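Local coordinates for protein Dr hemagglutinin structural subunit (Escherichia coli, PDB 2JKN) that forms the adhesive fimbriae of uropathogenic strains, binding the Dr blood group antigen and agglutinating human erythrocytes, and can bind chloramphenicol succinate, at residues V54-L59 with G120-Y125. Residues are numbered along the deposited sequence; the frame is centred on the assembly and turned at random.
Sequences VTVQAL and GIIGIY. With CL8 (chloramphenicol succinate), chain I.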
ATOM      1  N   VAL A  54       5.925  13.146  12.147  1.00 15.46           N
ATOM      2  CA  VAL A  54       6.365  13.037  10.760  1.00 14.94           C
ATOM      3  C   VAL A  54       7.863  13.339  10.744  1.00 17.29           C
ATOM      4  O   VAL A  54       8.273  14.440  11.073  1.00 17.01           O
ATOM      5  CB  VAL A  54       5.605  14.044   9.856  1.00 18.73           C
ATOM      6  CG1 VAL A  54       6.150  14.030   8.406  1.00 18.13           C
ATOM      7  CG2 VAL A  54       4.120  13.770   9.896  1.00 19.46           C
ATOM      8  N   THR A  55       8.683  12.375  10.354  1.00 13.79           N
ATOM      9  CA  THR A  55      10.118  12.639  10.321  1.00 13.45           C
ATOM     10  C   THR A  55      10.467  13.399   9.069  1.00 15.30           C
ATOM     11  O   THR A  55       9.885  13.173   8.016  1.00 14.22           O
ATOM     12  CB  THR A  55      10.960  11.352  10.429  1.00 18.29           C
ATOM     13  OG1 THR A  55      10.645  10.498   9.315  1.00 18.11           O
ATOM     14  CG2 THR A  55      10.671  10.611  11.767  1.00 17.02           C
ATOM     15  N   VAL A  56      11.428  14.305   9.200  1.00 12.75           N
ATOM     16  CA  VAL A  56      11.916  15.086   8.080  1.00 12.11           C
ATOM     17  C   VAL A  56      13.435  15.055   8.152  1.00 15.39           C
ATOM     18  O   VAL A  56      14.024  15.387   9.192  1.00 13.83           O
ATOM     19  CB  VAL A  56      11.396  16.582   8.165  1.00 14.89           C
ATOM     20  CG1 VAL A  56      11.959  17.433   6.998  1.00 14.91           C
ATOM     21  CG2 VAL A  56       9.848  16.657   8.201  1.00 14.17           C
ATOM     22  N   GLN A  57      14.073  14.670   7.051  1.00 12.94           N
ATOM     23  CA  GLN A  57      15.531  14.685   6.962  1.00 13.65           C
ATOM     24  C   GLN A  57      15.935  15.332   5.624  1.00 17.86           C
ATOM     25  O   GLN A  57      15.736  14.745   4.562  1.00 17.61           O
ATOM     26  CB  GLN A  57      16.097  13.257   7.047  1.00 14.65           C
ATOM     27  CG  GLN A  57      15.976  12.609   8.474  1.00 17.87           C
ATOM     28  CD  GLN A  57      16.964  13.174   9.490  1.00 24.09           C
ATOM     29  OE1 GLN A  57      17.759  14.052   9.173  1.00 19.27           O
ATOM     30  NE2 GLN A  57      16.957  12.616  10.709  1.00 15.91           N
ATOM     31  N   ALA A  58      16.491  16.542   5.680  1.00 14.84           N
ATOM     32  CA  ALA A  58      16.928  17.227   4.454  1.00 14.03           C
ATOM     33  C   ALA A  58      18.418  17.022   4.221  1.00 18.01           C
ATOM     34  O   ALA A  58      19.198  16.877   5.173  1.00 16.90           O
ATOM     35  CB  ALA A  58      16.597  18.750   4.529  1.00 14.94           C
ATOM     36  N   LEU A  59      18.803  16.975   2.949  1.00 16.39           N
ATOM     37  CA  LEU A  59      20.205  16.821   2.550  1.00 17.04           C
ATOM     38  C   LEU A  59      20.428  17.735   1.346  1.00 18.78           C
ATOM     39  O   LEU A  59      19.583  17.785   0.451  1.00 17.25           O
ATOM     40  CB  LEU A  59      20.494  15.364   2.102  1.00 17.56           C
ATOM     41  CG  LEU A  59      20.438  14.278   3.167  1.00 23.18           C
ATOM     42  CD1 LEU A  59      19.098  13.532   3.100  1.00 23.76           C
ATOM     43  CD2 LEU A  59      21.613  13.317   3.026  1.00 26.09           C
ATOM     44  N   GLY A 120      14.350  16.925  11.561  1.00 13.32           N
ATOM     45  CA  GLY A 120      13.569  17.071  12.772  1.00 12.93           C
ATOM     46  C   GLY A 120      12.274  16.303  12.695  1.00 18.71           C
ATOM     47  O   GLY A 120      12.065  15.503  11.787  1.00 17.42           O
ATOM     48  N   ILE A 121      11.428  16.524  13.694  1.00 14.05           N
ATOM     49  CA  ILE A 121      10.137  15.858  13.782  1.00 14.51           C
ATOM     50  C   ILE A 121       9.076  16.936  13.643  1.00 19.40           C
ATOM     51  O   ILE A 121       9.123  17.958  14.349  1.00 18.44           O
ATOM     52  CB  ILE A 121       9.946  15.181  15.169  1.00 17.26           C
ATOM     53  CG1 ILE A 121      10.992  14.077  15.407  1.00 18.50           C
ATOM     54  CG2 ILE A 121       8.504  14.605  15.275  1.00 16.91           C
ATOM     55  CD1 ILE A 121      10.978  13.004  14.333  1.00 26.73           C
ATOM     56  N   ILE A 122       8.108  16.696  12.766  1.00 16.58           N
ATOM     57  CA  ILE A 122       6.966  17.593  12.630  1.00 16.15           C
ATOM     58  C   ILE A 122       5.797  16.884  13.321  1.00 18.54           C
ATOM     59  O   ILE A 122       5.440  15.774  12.958  1.00 19.37           O
ATOM     60  CB  ILE A 122       6.622  17.858  11.138  1.00 19.18           C
ATOM     61  CG1 ILE A 122       7.760  18.637  10.440  1.00 18.78           C
ATOM     62  CG2 ILE A 122       5.274  18.631  11.025  1.00 18.97           C
ATOM     63  CD1 ILE A 122       7.748  20.127  10.712  1.00 20.71           C
ATOM     64  N   GLY A 123       5.197  17.512  14.318  1.00 14.63           N
ATOM     65  CA  GLY A 123       4.049  16.886  14.959  1.00 13.95           C
ATOM     66  C   GLY A 123       2.717  17.297  14.293  1.00 15.77           C
ATOM     67  O   GLY A 123       2.550  18.430  13.839  1.00 14.20           O
ATOM     68  N   ILE A 124       1.787  16.361  14.230  1.00 13.29           N
ATOM     69  CA  ILE A 124       0.436  16.640  13.714  1.00 13.66           C
ATOM     70  C   ILE A 124      -0.507  16.566  14.917  1.00 16.57           C
ATOM     71  O   ILE A 124      -0.515  15.562  15.636  1.00 15.49           O
ATOM     72  CB  ILE A 124       0.010  15.644  12.631  1.00 17.20           C
ATOM     73  CG1 ILE A 124       1.089  15.534  11.529  1.00 17.96           C
ATOM     74  CG2 ILE A 124      -1.353  16.056  12.055  1.00 17.70           C
ATOM     75  CD1 ILE A 124       1.362  16.846  10.784  1.00 18.03           C
ATOM     76  N   TYR A 125      -1.231  17.662  15.177  1.00 13.59           N
ATOM     77  CA  TYR A 125      -2.101  17.767  16.359  1.00 13.30           C
ATOM     78  C   TYR A 125      -3.544  18.186  15.986  1.00 18.57           C
ATOM     79  O   TYR A 125      -3.758  19.022  15.115  1.00 17.37           O
ATOM     80  CB  TYR A 125      -1.527  18.800  17.344  1.00 14.15           C
ATOM     81  CG  TYR A 125      -0.084  18.544  17.769  1.00 16.03           C
ATOM     82  CD1 TYR A 125       0.208  17.820  18.911  1.00 18.02           C
ATOM     83  CD2 TYR A 125       0.988  19.048  17.013  1.00 16.80           C
ATOM     84  CE1 TYR A 125       1.532  17.570  19.285  1.00 18.37           C
ATOM     85  CE2 TYR A 125       2.304  18.800  17.372  1.00 17.13           C
ATOM     86  CZ  TYR A 125       2.570  18.046  18.495  1.00 20.10           C
ATOM     87  OH  TYR A 125       3.879  17.825  18.867  1.00 20.49           O
TER
HETATM   88  C1  CL8 I1141       3.599  14.304  18.338  1.00 30.82           C
HETATM   89 CL1  CL8 I1141       2.199  14.548  17.239  1.00 29.91          CL
HETATM   90 CL2  CL8 I1141       5.166  14.445  17.503  1.00 31.34          CL
HETATM   91  C2  CL8 I1141       3.423  12.864  18.929  1.00 33.84           C
HETATM   92  O2  CL8 I1141       2.961  11.960  18.224  1.00 32.03           O
HETATM   93  N2  CL8 I1141       3.776  12.768  20.132  1.00 38.82           N
HETATM   94  C3  CL8 I1141       3.780  11.660  21.115  1.00 44.55           C
HETATM   95  C4  CL8 I1141       2.502  11.674  21.973  1.00 48.88           C
HETATM   96  C5  CL8 I1141       5.143  11.223  21.540  1.00 44.59           C
HETATM   97  O5  CL8 I1141       5.340  12.163  22.615  1.00 48.09           O
HETATM   98  C6  CL8 I1141       6.203  11.025  20.621  1.00 41.63           C
HETATM   99  C7  CL8 I1141       6.138  10.049  19.647  1.00 40.18           C
HETATM  100  C8  CL8 I1141       7.199   9.934  18.711  1.00 40.84           C
HETATM  101  C9  CL8 I1141       8.238  10.871  18.823  1.00 41.30           C
HETATM  102  N9  CL8 I1141       9.375  10.767  17.851  1.00 42.55           N
HETATM  103  O9A CL8 I1141      10.267  11.600  17.990  1.00 44.74           O
HETATM  104  O9B CL8 I1141       9.356   9.900  17.023  1.00 41.52           O
HETATM  105  C10 CL8 I1141       8.269  11.858  19.754  1.00 41.31           C
HETATM  106  C11 CL8 I1141       7.241  11.952  20.672  1.00 41.35           C
HETATM  107  O4  CL8 I1141       1.370  10.931  21.464  0.33 47.55           O
HETATM  108  O15 CL8 I1141       2.216   9.126  17.700  0.33 46.88           O
HETATM  109  C15 CL8 I1141       1.065   8.765  17.633  0.33 46.31           C
HETATM  110  O16 CL8 I1141       0.743   7.678  16.914  0.33 45.61           O
HETATM  111  C14 CL8 I1141      -0.009   9.527  18.366  0.33 46.24           C
HETATM  112  C13 CL8 I1141       0.609  10.732  19.084  0.33 46.43           C
HETATM  113  C12 CL8 I1141       1.490  10.271  20.214  0.33 46.68           C
HETATM  114  O12 CL8 I1141       2.285   9.382  20.037  0.33 47.12           O
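Val-54 and Ile-122 form one hydrogen-bonded pair of an antiparallel sheet, Val-56 and Gly-120 the next, with Thr-55 and Ile-121 as the non-hydrogen-bonded pair between them. Four backbone bonds document the pairing. Ile-122 N to Val-54 O is almost straight (178° at the hydrogen), whereas the return bond from Val-54 N to Ile-122 O is bent to 139°. Gly-120 N reaches Val-56 O at 2.8 Å, and Val-56 N donates to Gly-120 O.

The tight side is the buried aliphatic face. Val-56 CG2 meets Ile-122 CG1 at 3.6 Å, and Val-54 CG2 lies 3.9 Å from Ile-124 CG1. Ile-122 turns CG1 anti to its carbonyl carbon (chi1 -66°), which brings this branch against Val-56. On the other, partly exposed face the packing across the strands thins to one methyl pair, Thr-55 CG2 and Ile-121 CD1 at 3.5 Å, side by side. Strand 120-125 lends Ile-121, Gly-123, Ile-124 and Tyr-125 to the chloramphenicol succinate pocket on this side: Ile-121 CG1 is 3.7 Å from nitro oxygen O9A, and CL1 sits 3.6 Å above the Tyr-125 ring plane, offset toward the rim.

In the immunoglobulin-like fold of this fimbrial subunit, strand 119-126 lies between strands 50-59 and 90-97. Ile-122 and Ile-124 also pack on Ile-95, while Val-54 and Ile-124 touch Thr-21 of strand 17-26. Beyond the pairing with 120-125, residues 57-59 pair antiparallel with a strand of a second subunit, extending the sheet across the interface.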